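Local coordinates for hypothetical protein (Aquifex aeolicus, PDB 2HEK) that is of unknown function but binds zinc and GDP, and as an HD-domain protein may act as a dGTPase, at residues Y126-E129 / D130-L134; Y221-K224 / V225-I228; S329-G332 / L333-A336. All blocks are in the same frame, centred on the assembly; numbering follows the deposited sequence.

Contact 1. Residues Y126-E129 / D130-L134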
ATOM      1  N   TYR A 126       1.035  18.308 -36.392  1.00 34.74           N
ATOM      2  CA  TYR A 126       2.438  18.815 -36.341  1.00 33.75           C
ATOM      3  C   TYR A 126       2.986  19.036 -37.744  1.00 33.60           C
ATOM      4  O   TYR A 126       2.630  18.299 -38.643  1.00 30.91           O
ATOM      5  CB  TYR A 126       3.351  17.850 -35.541  1.00 35.58           C
ATOM      6  CG  TYR A 126       3.070  17.977 -34.047  1.00 37.38           C
ATOM      7  CD1 TYR A 126       2.258  17.059 -33.386  1.00 39.25           C
ATOM      8  CD2 TYR A 126       3.528  19.085 -33.336  1.00 36.29           C
ATOM      9  CE1 TYR A 126       1.957  17.221 -32.020  1.00 42.41           C
ATOM     10  CE2 TYR A 126       3.228  19.268 -31.994  1.00 39.81           C
ATOM     11  CZ  TYR A 126       2.453  18.327 -31.342  1.00 40.62           C
ATOM     12  OH  TYR A 126       2.172  18.550 -30.001  1.00 43.44           O
ATOM     13  N   SER A 127       3.859  20.042 -37.894  1.00 33.71           N
ATOM     14  CA  SER A 127       4.578  20.341 -39.143  1.00 31.69           C
ATOM     15  C   SER A 127       5.531  19.201 -39.476  1.00 32.62           C
ATOM     16  O   SER A 127       5.893  18.413 -38.584  1.00 30.83           O
ATOM     17  CB  SER A 127       5.386  21.609 -38.931  1.00 30.96           C
ATOM     18  OG  SER A 127       6.422  21.377 -37.973  1.00 33.67           O
ATOM     19  N   HIS A 128       5.960  19.107 -40.741  1.00 30.85           N
ATOM     20  CA  HIS A 128       7.006  18.169 -41.139  1.00 29.52           C
ATOM     21  C   HIS A 128       8.255  18.248 -40.227  1.00 31.78           C
ATOM     22  O   HIS A 128       8.828  17.208 -39.869  1.00 31.40           O
ATOM     23  CB  HIS A 128       7.456  18.457 -42.606  1.00 32.21           C
ATOM     24  CG  HIS A 128       8.474  17.496 -43.112  1.00 31.25           C
ATOM     25  ND1 HIS A 128       8.147  16.418 -43.906  1.00 35.74           N
ATOM     26  CD2 HIS A 128       9.801  17.397 -42.876  1.00 32.94           C
ATOM     27  CE1 HIS A 128       9.235  15.709 -44.159  1.00 35.43           C
ATOM     28  NE2 HIS A 128      10.254  16.280 -43.547  1.00 33.98           N
ATOM     29  N   GLU A 129       8.700  19.471 -39.910  1.00 32.07           N
ATOM     30  CA  GLU A 129       9.878  19.703 -39.041  1.00 33.21           C
ATOM     31  C   GLU A 129       9.655  19.170 -37.604  1.00 33.63           C
ATOM     32  O   GLU A 129      10.527  18.538 -37.049  1.00 35.75           O
ATOM     33  CB  GLU A 129      10.176  21.189 -38.967  1.00 31.00           C
ATOM     34  CG  GLU A 129      11.268  21.686 -37.980  1.00 36.01           C
ATOM     35  CD  GLU A 129      12.650  20.985 -38.052  1.00 39.50           C
ATOM     36  OE1 GLU A 129      12.958  20.195 -38.997  1.00 37.12           O
ATOM     37  OE2 GLU A 129      13.461  21.249 -37.112  1.00 43.92           O
ATOM     38  N   ASP A 130       8.521  19.481 -36.994  1.00 32.84           N
ATOM     39  CA  ASP A 130       8.212  18.953 -35.628  1.00 30.98           C
ATOM     40  C   ASP A 130       8.133  17.438 -35.551  1.00 29.41           C
ATOM     41  O   ASP A 130       8.543  16.859 -34.561  1.00 31.49           O
ATOM     42  CB  ASP A 130       6.980  19.622 -35.055  1.00 30.21           C
ATOM     43  CG  ASP A 130       7.269  21.044 -34.629  1.00 35.99           C
ATOM     44  OD1 ASP A 130       8.449  21.346 -34.327  1.00 39.05           O
ATOM     45  OD2 ASP A 130       6.346  21.882 -34.595  1.00 41.65           O
ATOM     46  N   ILE A 131       7.685  16.783 -36.619  1.00 27.45           N
ATOM     47  CA  ILE A 131       7.733  15.331 -36.669  1.00 29.02           C
ATOM     48  C   ILE A 131       9.189  14.833 -36.729  1.00 30.40           C
ATOM     49  O   ILE A 131       9.523  13.800 -36.136  1.00 30.70           O
ATOM     50  CB  ILE A 131       6.892  14.776 -37.819  1.00 26.69           C
ATOM     51  CG1 ILE A 131       5.397  15.083 -37.602  1.00 30.13           C
ATOM     52  CG2 ILE A 131       7.067  13.294 -37.953  1.00 29.09           C
ATOM     53  CD1 ILE A 131       4.470  14.599 -38.789  1.00 28.06           C
ATOM     54  N   GLU A 132      10.069  15.522 -37.466  1.00 30.37           N
ATOM     55  CA  GLU A 132      11.480  15.100 -37.442  1.00 30.12           C
ATOM     56  C   GLU A 132      12.067  15.306 -36.059  1.00 28.66           C
ATOM     57  O   GLU A 132      12.906  14.532 -35.656  1.00 30.68           O
ATOM     58  CB  GLU A 132      12.349  15.842 -38.472  1.00 32.14           C
ATOM     59  CG  GLU A 132      11.863  15.723 -39.912  1.00 33.51           C
ATOM     60  CD  GLU A 132      11.920  14.299 -40.453  1.00 39.20           C
ATOM     61  OE1 GLU A 132      12.880  13.542 -40.149  1.00 43.17           O
ATOM     62  OE2 GLU A 132      10.993  13.916 -41.196  1.00 42.60           O
ATOM     63  N   ARG A 133      11.643  16.359 -35.352  1.00 26.53           N
ATOM     64  CA  ARG A 133      12.136  16.634 -33.993  1.00 31.31           C
ATOM     65  C   ARG A 133      11.620  15.584 -32.997  1.00 32.76           C
ATOM     66  O   ARG A 133      12.388  15.088 -32.189  1.00 31.99           O
ATOM     67  CB  ARG A 133      11.719  18.043 -33.545  1.00 32.14           C
ATOM     68  CG  ARG A 133      12.407  19.134 -34.385  1.00 33.82           C
ATOM     69  CD  ARG A 133      11.902  20.508 -34.055  1.00 33.05           C
ATOM     70  NE  ARG A 133      12.313  20.989 -32.724  1.00 36.88           N
ATOM     71  CZ  ARG A 133      11.492  21.249 -31.706  1.00 36.13           C
ATOM     72  NH1 ARG A 133      10.187  21.018 -31.804  1.00 34.98           N
ATOM     73  NH2 ARG A 133      11.991  21.726 -30.564  1.00 36.50           N
ATOM     74  N   LEU A 134      10.326  15.247 -33.086  1.00 30.66           N
ATOM     75  CA  LEU A 134       9.759  14.138 -32.311  1.00 31.65           C
ATOM     76  C   LEU A 134      10.576  12.849 -32.474  1.00 31.96           C
ATOM     77  O   LEU A 134      10.886  12.175 -31.498  1.00 34.31           O
ATOM     78  CB  LEU A 134       8.300  13.890 -32.713  1.00 29.90           C
ATOM     79  CG  LEU A 134       7.533  12.789 -31.942  1.00 31.51           C
ATOM     80  CD1 LEU A 134       6.066  13.109 -32.043  1.00 33.28           C
ATOM     81  CD2 LEU A 134       7.773  11.430 -32.538  1.00 30.39           C
TER
HETATM   82  O   HOH W   1       4.029  21.808 -35.749  1.00 39.27           O
HETATM   83  O   HOH W   2       7.036  23.709 -37.108  1.00 46.27           O
HETATM   84  O   HOH W   3       8.584  14.806 -41.001  1.00 39.05           O

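Contact 2. Residues Y221-K224 / V225-I228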
ATOM      1  N   TYR A 221      16.117  -8.579 -13.924  1.00 24.16           N
ATOM      2  CA  TYR A 221      16.732  -8.491 -15.264  1.00 29.58           C
ATOM      3  C   TYR A 221      17.965  -9.416 -15.359  1.00 29.45           C
ATOM      4  O   TYR A 221      18.274  -9.964 -16.431  1.00 30.89           O
ATOM      5  CB  TYR A 221      17.086  -7.022 -15.657  1.00 29.80           C
ATOM      6  CG  TYR A 221      15.951  -5.991 -15.444  1.00 26.51           C
ATOM      7  CD1 TYR A 221      16.233  -4.713 -14.956  1.00 25.45           C
ATOM      8  CD2 TYR A 221      14.597  -6.309 -15.733  1.00 26.02           C
ATOM      9  CE1 TYR A 221      15.212  -3.756 -14.761  1.00 25.18           C
ATOM     10  CE2 TYR A 221      13.568  -5.363 -15.511  1.00 28.05           C
ATOM     11  CZ  TYR A 221      13.895  -4.089 -15.048  1.00 27.13           C
ATOM     12  OH  TYR A 221      12.886  -3.139 -14.822  1.00 26.76           O
ATOM     13  N   PHE A 222      18.659  -9.609 -14.246  1.00 29.67           N
ATOM     14  CA  PHE A 222      19.865 -10.469 -14.262  1.00 31.42           C
ATOM     15  C   PHE A 222      19.618 -11.808 -13.597  1.00 29.87           C
ATOM     16  O   PHE A 222      20.568 -12.510 -13.250  1.00 33.02           O
ATOM     17  CB  PHE A 222      21.064  -9.758 -13.616  1.00 29.96           C
ATOM     18  CG  PHE A 222      21.552  -8.585 -14.395  1.00 33.04           C
ATOM     19  CD1 PHE A 222      22.349  -7.610 -13.771  1.00 37.04           C
ATOM     20  CD2 PHE A 222      21.192  -8.410 -15.742  1.00 30.62           C
ATOM     21  CE1 PHE A 222      22.828  -6.486 -14.499  1.00 39.07           C
ATOM     22  CE2 PHE A 222      21.656  -7.293 -16.489  1.00 36.09           C
ATOM     23  CZ  PHE A 222      22.491  -6.328 -15.853  1.00 36.08           C
ATOM     24  N   HIS A 223      18.344 -12.174 -13.414  1.00 27.24           N
ATOM     25  CA  HIS A 223      18.011 -13.445 -12.791  1.00 28.16           C
ATOM     26  C   HIS A 223      18.649 -14.535 -13.690  1.00 29.89           C
ATOM     27  O   HIS A 223      18.553 -14.476 -14.906  1.00 30.11           O
ATOM     28  CB  HIS A 223      16.479 -13.616 -12.726  1.00 28.24           C
ATOM     29  CG  HIS A 223      16.034 -14.816 -11.966  1.00 28.99           C
ATOM     30  ND1 HIS A 223      16.122 -16.092 -12.480  1.00 27.44           N
ATOM     31  CD2 HIS A 223      15.469 -14.939 -10.733  1.00 29.31           C
ATOM     32  CE1 HIS A 223      15.635 -16.949 -11.603  1.00 27.78           C
ATOM     33  NE2 HIS A 223      15.202 -16.274 -10.547  1.00 31.44           N
ATOM     34  N   LYS A 224      19.285 -15.521 -13.078  1.00 29.60           N
ATOM     35  CA  LYS A 224      20.116 -16.453 -13.847  1.00 31.85           C
ATOM     36  C   LYS A 224      19.276 -17.238 -14.853  1.00 32.10           C
ATOM     37  O   LYS A 224      19.743 -17.514 -15.950  1.00 32.96           O
ATOM     38  CB  LYS A 224      20.848 -17.399 -12.911  1.00 32.93           C
ATOM     39  CG  LYS A 224      19.959 -18.339 -12.143  1.00 36.83           C
ATOM     40  CD  LYS A 224      20.689 -18.926 -10.917  1.00 44.54           C
ATOM     41  CE  LYS A 224      19.910 -20.114 -10.380  1.00 47.83           C
ATOM     42  NZ  LYS A 224      20.407 -20.545  -9.040  1.00 53.64           N
ATOM     43  N   VAL A 225      18.035 -17.585 -14.474  1.00 29.41           N
ATOM     44  CA  VAL A 225      17.135 -18.312 -15.385  1.00 31.16           C
ATOM     45  C   VAL A 225      16.561 -17.393 -16.449  1.00 30.11           C
ATOM     46  O   VAL A 225      16.485 -17.796 -17.598  1.00 30.64           O
ATOM     47  CB  VAL A 225      16.008 -19.087 -14.634  1.00 31.98           C
ATOM     48  CG1 VAL A 225      15.128 -19.891 -15.598  1.00 29.31           C
ATOM     49  CG2 VAL A 225      16.617 -19.970 -13.570  1.00 33.49           C
ATOM     50  N   VAL A 226      16.174 -16.159 -16.079  1.00 30.76           N
ATOM     51  CA  VAL A 226      15.759 -15.167 -17.067  1.00 31.13           C
ATOM     52  C   VAL A 226      16.852 -15.023 -18.163  1.00 32.51           C
ATOM     53  O   VAL A 226      16.543 -15.009 -19.356  1.00 31.45           O
ATOM     54  CB  VAL A 226      15.446 -13.789 -16.413  1.00 30.25           C
ATOM     55  CG1 VAL A 226      15.278 -12.712 -17.489  1.00 32.69           C
ATOM     56  CG2 VAL A 226      14.160 -13.899 -15.532  1.00 23.64           C
ATOM     57  N   ARG A 227      18.120 -14.958 -17.742  1.00 32.35           N
ATOM     58  CA  ARG A 227      19.220 -14.770 -18.693  1.00 31.05           C
ATOM     59  C   ARG A 227      19.400 -15.983 -19.632  1.00 30.86           C
ATOM     60  O   ARG A 227      19.509 -15.794 -20.855  1.00 31.85           O
ATOM     61  CB  ARG A 227      20.523 -14.407 -17.980  1.00 30.18           C
ATOM     62  CG  ARG A 227      20.545 -12.957 -17.342  1.00 31.66           C
ATOM     63  CD  ARG A 227      20.521 -11.809 -18.378  1.00 34.14           C
ATOM     64  NE  ARG A 227      21.529 -11.995 -19.418  1.00 38.58           N
ATOM     65  CZ  ARG A 227      21.284 -12.053 -20.736  1.00 44.29           C
ATOM     66  NH1 ARG A 227      20.055 -11.885 -21.226  1.00 44.41           N
ATOM     67  NH2 ARG A 227      22.290 -12.264 -21.589  1.00 46.23           N
ATOM     68  N   ILE A 228      19.360 -17.199 -19.097  1.00 28.37           N
ATOM     69  CA  ILE A 228      19.532 -18.413 -19.972  1.00 32.21           C
ATOM     70  C   ILE A 228      18.368 -18.609 -20.965  1.00 34.32           C
ATOM     71  O   ILE A 228      18.571 -18.974 -22.141  1.00 35.15           O
ATOM     72  CB  ILE A 228      19.898 -19.731 -19.175  1.00 32.76           C
ATOM     73  CG1 ILE A 228      20.280 -20.894 -20.122  1.00 32.61           C
ATOM     74  CG2 ILE A 228      18.789 -20.181 -18.202  1.00 33.81           C
ATOM     75  CD1 ILE A 228      21.568 -20.619 -20.958  1.00 32.08           C
TER

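Contact 3. Residues S329-G332 / L333-A336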
ATOM      1  N   SER A 329      22.504  22.538  -5.812  1.00 62.22           N
ATOM      2  CA  SER A 329      22.740  22.906  -4.422  1.00 69.27           C
ATOM      3  C   SER A 329      22.555  24.407  -4.212  1.00 72.52           C
ATOM      4  O   SER A 329      22.339  25.153  -5.171  1.00 72.33           O
ATOM      5  CB  SER A 329      24.162  22.523  -4.029  1.00 72.04           C
ATOM      6  OG  SER A 329      24.437  22.946  -2.701  1.00 76.39           O
ATOM      7  N   SER A 330      22.641  24.852  -2.961  1.00 75.78           N
ATOM      8  CA  SER A 330      22.668  26.290  -2.677  1.00 79.86           C
ATOM      9  C   SER A 330      23.952  26.942  -3.235  1.00 81.21           C
ATOM     10  O   SER A 330      23.953  28.122  -3.592  1.00 81.63           O
ATOM     11  CB  SER A 330      22.484  26.573  -1.179  1.00 80.83           C
ATOM     12  OG  SER A 330      23.289  25.720  -0.380  1.00 82.80           O
ATOM     13  N   GLU A 331      25.015  26.141  -3.342  1.00 82.10           N
ATOM     14  CA  GLU A 331      26.297  26.553  -3.922  1.00 82.16           C
ATOM     15  C   GLU A 331      26.353  26.344  -5.442  1.00 80.42           C
ATOM     16  O   GLU A 331      27.437  26.357  -6.034  1.00 80.81           O
ATOM     17  CB  GLU A 331      27.442  25.758  -3.285  1.00 84.84           C
ATOM     18  CG  GLU A 331      27.351  25.551  -1.776  1.00 88.90           C
ATOM     19  CD  GLU A 331      28.158  24.343  -1.313  1.00 89.32           C
ATOM     20  OE1 GLU A 331      27.761  23.197  -1.645  1.00 92.29           O
ATOM     21  OE2 GLU A 331      29.183  24.539  -0.619  1.00 92.07           O
ATOM     22  N   GLY A 332      25.198  26.140  -6.074  1.00 77.18           N
ATOM     23  CA  GLY A 332      25.147  25.823  -7.508  1.00 73.58           C
ATOM     24  C   GLY A 332      25.198  24.328  -7.819  1.00 70.10           C
ATOM     25  O   GLY A 332      25.087  23.485  -6.924  1.00 68.49           O
ATOM     26  N   LEU A 333      25.393  24.020  -9.096  1.00 67.88           N
ATOM     27  CA  LEU A 333      25.262  22.673  -9.629  1.00 65.99           C
ATOM     28  C   LEU A 333      26.426  21.760  -9.305  1.00 66.75           C
ATOM     29  O   LEU A 333      27.577  22.083  -9.585  1.00 67.38           O
ATOM     30  CB  LEU A 333      25.100  22.742 -11.140  1.00 64.11           C
ATOM     31  CG  LEU A 333      24.313  21.621 -11.806  1.00 63.72           C
ATOM     32  CD1 LEU A 333      22.883  21.582 -11.252  1.00 63.31           C
ATOM     33  CD2 LEU A 333      24.304  21.822 -13.304  1.00 63.69           C
ATOM     34  N   LYS A 334      26.118  20.600  -8.729  1.00 66.03           N
ATOM     35  CA  LYS A 334      27.130  19.591  -8.423  1.00 65.61           C
ATOM     36  C   LYS A 334      26.783  18.258  -9.099  1.00 63.04           C
ATOM     37  O   LYS A 334      25.644  18.048  -9.518  1.00 62.79           O
ATOM     38  CB  LYS A 334      27.215  19.367  -6.909  1.00 68.32           C
ATOM     39  CG  LYS A 334      27.373  20.626  -6.045  1.00 72.09           C
ATOM     40  CD  LYS A 334      28.827  21.108  -5.960  1.00 74.38           C
ATOM     41  CE  LYS A 334      29.038  22.038  -4.758  1.00 75.47           C
ATOM     42  NZ  LYS A 334      30.017  23.111  -5.066  1.00 75.64           N
ATOM     43  N   LYS A 335      27.771  17.375  -9.206  1.00 59.30           N
ATOM     44  CA  LYS A 335      27.531  15.958  -9.475  1.00 57.41           C
ATOM     45  C   LYS A 335      26.917  15.316  -8.231  1.00 54.16           C
ATOM     46  O   LYS A 335      27.287  15.680  -7.109  1.00 52.09           O
ATOM     47  CB  LYS A 335      28.845  15.253  -9.779  1.00 57.14           C
ATOM     48  CG  LYS A 335      29.489  15.613 -11.094  1.00 59.52           C
ATOM     49  CD  LYS A 335      28.657  15.161 -12.268  1.00 60.49           C
ATOM     50  CE  LYS A 335      29.531  14.880 -13.469  1.00 62.20           C
ATOM     51  NZ  LYS A 335      28.691  14.822 -14.684  1.00 64.41           N
ATOM     52  N   ALA A 336      25.994  14.360  -8.419  1.00 51.70           N
ATOM     53  CA  ALA A 336      25.295  13.717  -7.283  1.00 47.21           C
ATOM     54  C   ALA A 336      26.216  13.049  -6.279  1.00 46.90           C
ATOM     55  O   ALA A 336      25.944  13.064  -5.069  1.00 46.21           O
ATOM     56  CB  ALA A 336      24.231  12.697  -7.790  1.00 47.20           C
TER

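Contact 1. Residues Y126-E129 / D130-L134
Ser127 OG is turned in between its own backbone N and carbonyl carbon (chi1 67°), and Asp130 CG stands anti to its carbonyl carbon (chi1 -74°). These torsions bring hydroxyl and carboxylate together at the start of helix 128-139. Ser127 is the N-cap. Its OG accepts from Asp130 N at 3.0 Å, in a nearly straight bond (168°). Where a capping box would have a direct bond from Ser127 N to the Asp130 carboxylate, a water links the two instead. That water accepts from Ser127 N at 2.8 Å and donates to Asp130 OD2 at 2.6 Å. A salt bridge joins Asp130 OD1 to Arg133 NH1 at 3.1 Å, met from above the carboxylate plane; Arg133 NH2 pairs with Glu73. Tyr126 CD2 rests 3.9 Å from Asp130 CB, and the tyrosine side chain also touches Leu76 and Leu79 of helix 74-82. Ile131 CG1 lies 4.0 Å from Tyr126 CB. With an alanine in place of Asp130, the water on Ser127 N would probably lose its acceptor, and Arg133 NH1 this anionic mate. The carboxylate lies in the first turn, next to a guanidinium, so helix dipole and neighbouring charge probably both stabilise its ionised form.

Contact 2. Residues Y221-K224 / V225-I228
His223 ND1 accepts from Val225 N at 3.1 Å, with an N-H...N angle of 141°. The donor approaches the ring edge, 20° out of the ring plane. His223 CG is anti to the backbone N (chi1 -173°), which swings the imidazole round to the first turn of helix 224-240 and makes this residue its N-cap. The ring and the side chain of Val225 lie side by side, CE1 being 3.7 Å from Val225 CG2. Val226 comes across the base of the imidazole, with CG2 3.7 Å from His223 CB. At the other end of the ring, His223 NE2 is hydrogen-bonded to a bound glycerol, probably from the crystallisation liquor. His223 O takes Arg227 N at 2.9 Å, the first main-chain bond of the new helix. This is a tight helix-to-helix turn: helix 203-221 ends, and the chain starts the next helix at residue 224. Val225 lies in a pocket that holds GDP and touches the nucleotide. Lys224 O has two donors, Ile228 N at 3.2 Å and the hydroxyl of Tyr355. In the turn, Phe222 O is met by Arg353 NH1. Arg227 bends at chi2 and chi3, its CD 3.5 Å from Tyr221 O. Its NE forms a salt bridge with Asp314, and Tyr221 OH is hydrogen-bonded to Asp169.

Contact 3. Residues S329-G332 / L333-A336
Ser329 N donates to Gly332 O at 3.0 Å, the shortest sound polar bond at this turn. The return bond, from Gly332 N to Ser329 O, is weak at 3.2 Å. Between them Ser330 and Glu331 form the corner of a type I beta turn. Ser329 OG accepts from Glu331 N at 3.3 Å; this bond is weak in length but nearly straight (166°). The same hydroxyl lies 3.5 Å from Glu331 OE1, and it also has a weak hydrogen bond with Glu200 OE1. Its one proton can serve only one of these two carboxylates at a time.

Glu331 and Lys334 meet, their side chains crossing obliquely. Glu331 has CG anti to its carbonyl carbon and an extended chain beyond, which brings the carboxylate over to Lys334. Lys334 bends at chi2 (-82°), and its end comes near Glu331. Its CE lies 3.6 Å from Glu331 OE1. The charged ends are further apart, with Lys334 NZ 4.1 Å from Glu331 OE1. The opposite charges probably attract across this gap, but they do not pair directly. Lower down, Lys334 CG is 4.2 Å from Ser329 CB, and both side chains also touch Leu339. Leu333 packs instead on Tyr326 and Leu328 of the partner strand.

Gly332 has a positive phi (90°). A CB there would clash with Leu333 N and press on the carbonyl O of Glu331. The backbone thus turns into strand 332-335 at a residue without a side chain. Further on, backbone bonds pair Lys334 with Val327 and Ala336 with Ile325. With Ser329 and Gly332 as the closing hydrogen-bonded pair, this is a beta hairpin with a two-residue loop (2:2) between strands 326-329 and 332-335, the latter an outermost strand of a mixed sheet within the chain.

How the contacts relate
The three contacts are local and do not touch one another. Contact 1 and contact 2 have centres about 39 Å apart and lie on opposite sides of the chain's centre. Contact 3 is about 35 Å from contact 1 and about 38 Å from contact 2, centre to centre. Only contact 2 meets a ligand: the Val225 side chain is about 4 Å from a bound GDP, in a pocket that also holds Arg280 and His282. Contact 1 belongs to the HD domain, which also supplies the zinc ligands His54, Asp85 and Asp161, but it lies away from that site. Contact 3 is likewise remote from the annotated sites. Contacts 1 and 2 start helices; contact 3 joins two strands.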